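Local coordinates for beta-galacturonidase (Eisenbergiella tayi, PDB 6NCW), which is a glycoside hydrolase family 2 enzyme that acts as a beta-galacturonidase, probably releasing galacturonic acid from beta-galacturonides, at residues K9-A14 with E145-A150. Numbering follows the deposited sequence.
Sequences KIRKTA and EELGEA
Thr-13 and Glu-145 sit opposite each other as an antiparallel non-hydrogen-bonded pair, their CA atoms 4.2 Å apart, where strand 12-14 runs at 162° to strand 145-147. The adjoining bond runs from Glu-146 N to Lys-12 O, 2.8 Å. Beyond this bond the two backbones diverge: Arg-11 CA and Leu-147 CA are already 7.0 Å apart, and a water enters the gap, accepting from Lys-12 N at 3.0 Å; its link to Glu-146 O is doubtful, being implausibly short.

On the Thr-13 side of the sheet, Thr-13 CG2 packs alongside the Glu-145 chain, 3.5 Å from its CG. Arg-11 reaches the same carboxylate because its CG is anti to the backbone N (chi1 -174°) and the chain bends at chi3. Its NH1 meets Glu-145 OE1 at 2.9 Å in a salt bridge. The oxygen lies close to the guanidinium plane but is approached from above the carboxylate, the two planes being 84° apart. Leu-147 CD2 covers one guanidinium face and lies 3.8 Å from Arg-11 CD.

Glu-145 OE1 also pairs with Arg-69 of the neighbouring strand 68-72, while Arg-11 reaches Asp-245 through NE and Leu-152 O through NH2. Three separate acceptors therefore fix the guanidinium's rotation, and this charge network, with Arg-11 and Glu-145 buried, links the edge of the N-terminal sheet to the following immunoglobulin-like beta-sandwich; two arginines round Glu-145 would probably favour its ionised form.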
loop_
_atom_site.group_PDB
_atom_site.type_symbol
_atom_site.label_atom_id
_atom_site.label_comp_id
_atom_site.label_asym_id
_atom_site.label_seq_id
_atom_site.Cartn_x
_atom_site.Cartn_y
_atom_site.Cartn_z
ATOM N N LYS A 9 38.496 23.387 -23.097
ATOM C CA LYS A 9 38.381 24.817 -23.360
ATOM C C LYS A 9 38.780 25.183 -24.780
ATOM O O LYS A 9 38.178 26.086 -25.361
ATOM C CB LYS A 9 39.232 25.637 -22.378
ATOM C CG LYS A 9 38.804 25.585 -20.890
ATOM C CD LYS A 9 37.264 25.454 -20.697
ATOM C CE LYS A 9 36.789 25.944 -19.310
ATOM N NZ LYS A 9 37.826 25.716 -18.254
ATOM N N ILE A 10 39.744 24.474 -25.369
ATOM C CA ILE A 10 40.168 24.776 -26.734
ATOM C C ILE A 10 39.270 24.087 -27.752
ATOM O O ILE A 10 38.726 24.731 -28.654
ATOM C CB ILE A 10 41.651 24.397 -26.940
ATOM C CG1 ILE A 10 42.565 25.345 -26.162
ATOM C CG2 ILE A 10 42.013 24.429 -28.415
ATOM C CD1 ILE A 10 44.014 24.947 -26.202
ATOM N N ARG A 11 39.109 22.772 -27.645
ATOM C CA ARG A 11 38.316 22.052 -28.631
ATOM C C ARG A 11 36.885 22.585 -28.658
ATOM O O ARG A 11 36.312 22.909 -27.613
ATOM C CB ARG A 11 38.322 20.552 -28.327
ATOM C CG ARG A 11 37.640 19.685 -29.386
ATOM C CD ARG A 11 37.609 18.218 -28.949
ATOM N NE ARG A 11 38.934 17.753 -28.556
ATOM C CZ ARG A 11 39.230 16.495 -28.243
ATOM N NH1 ARG A 11 38.290 15.556 -28.265
ATOM N NH2 ARG A 11 40.472 16.177 -27.902
ATOM N N LYS A 12 36.326 22.703 -29.868
ATOM C CA LYS A 12 34.938 23.124 -30.048
ATOM C C LYS A 12 34.039 21.914 -29.840
ATOM O O LYS A 12 34.123 20.939 -30.602
ATOM C CB LYS A 12 34.692 23.713 -31.440
ATOM C CG LYS A 12 35.881 24.394 -32.103
ATOM C CD LYS A 12 35.511 24.950 -33.499
ATOM C CE LYS A 12 36.761 25.353 -34.319
ATOM N NZ LYS A 12 37.511 24.187 -34.913
ATOM N N THR A 13 33.211 21.960 -28.796
ATOM C CA THR A 13 32.309 20.872 -28.453
ATOM C C THR A 13 30.934 21.441 -28.138
ATOM O O THR A 13 30.799 22.597 -27.733
ATOM C CB THR A 13 32.799 20.052 -27.231
ATOM O OG1 THR A 13 32.587 20.805 -26.034
ATOM C CG2 THR A 13 34.271 19.727 -27.340
ATOM N N ALA A 14 29.912 20.607 -28.307
ATOM C CA ALA A 14 28.545 20.996 -27.977
ATOM C C ALA A 14 27.739 19.744 -27.654
ATOM O O ALA A 14 27.848 18.734 -28.352
ATOM C CB ALA A 14 27.896 21.766 -29.135
ATOM N N GLU A 145 31.891 17.223 -31.433
ATOM C CA GLU A 145 33.169 17.911 -31.363
ATOM C C GLU A 145 33.652 18.197 -32.777
ATOM O O GLU A 145 33.602 17.321 -33.646
ATOM C CB GLU A 145 34.212 17.075 -30.625
ATOM C CG GLU A 145 33.844 16.738 -29.191
ATOM C CD GLU A 145 34.850 15.798 -28.568
ATOM O OE1 GLU A 145 35.642 15.227 -29.341
ATOM O OE2 GLU A 145 34.853 15.624 -27.326
ATOM N N GLU A 146 34.111 19.421 -33.001
ATOM C CA GLU A 146 34.692 19.821 -34.273
ATOM C C GLU A 146 36.204 19.812 -34.114
ATOM O O GLU A 146 36.742 20.490 -33.233
ATOM C CB GLU A 146 34.158 21.185 -34.716
ATOM C CG GLU A 146 32.806 21.038 -35.421
ATOM C CD GLU A 146 32.178 22.337 -35.894
ATOM O OE1 GLU A 146 32.641 22.902 -36.914
ATOM O OE2 GLU A 146 31.191 22.775 -35.253
ATOM N N LEU A 147 36.876 19.003 -34.924
ATOM C CA LEU A 147 38.301 18.753 -34.775
ATOM C C LEU A 147 39.094 19.460 -35.870
ATOM O O LEU A 147 38.548 19.959 -36.862
ATOM C CB LEU A 147 38.588 17.252 -34.824
ATOM C CG LEU A 147 37.806 16.393 -33.823
ATOM C CD1 LEU A 147 38.097 14.938 -34.082
ATOM C CD2 LEU A 147 38.195 16.774 -32.406
ATOM N N GLY A 148 40.402 19.481 -35.671
ATOM C CA GLY A 148 41.349 19.905 -36.665
ATOM C C GLY A 148 42.016 18.723 -37.329
ATOM O O GLY A 148 41.371 17.713 -37.642
ATOM N N GLU A 149 43.328 18.852 -37.545
ATOM C CA GLU A 149 44.103 17.791 -38.173
ATOM C C GLU A 149 44.448 16.662 -37.213
ATOM O O GLU A 149 44.679 15.537 -37.669
ATOM C CB GLU A 149 45.390 18.368 -38.777
ATOM C CG GLU A 149 45.142 19.252 -39.988
ATOM C CD GLU A 149 44.533 18.475 -41.149
ATOM O OE1 GLU A 149 45.309 17.946 -41.976
ATOM O OE2 GLU A 149 43.282 18.380 -41.224
ATOM N N ALA A 150 44.474 16.932 -35.908
ATOM C CA ALA A 150 44.812 15.924 -34.907
ATOM C C ALA A 150 44.209 16.327 -33.568
ATOM O O ALA A 150 43.947 17.508 -33.319
ATOM C CB ALA A 150 46.328 15.751 -34.778
HETATM O O HOH W 1 38.200 22.022 -32.070
#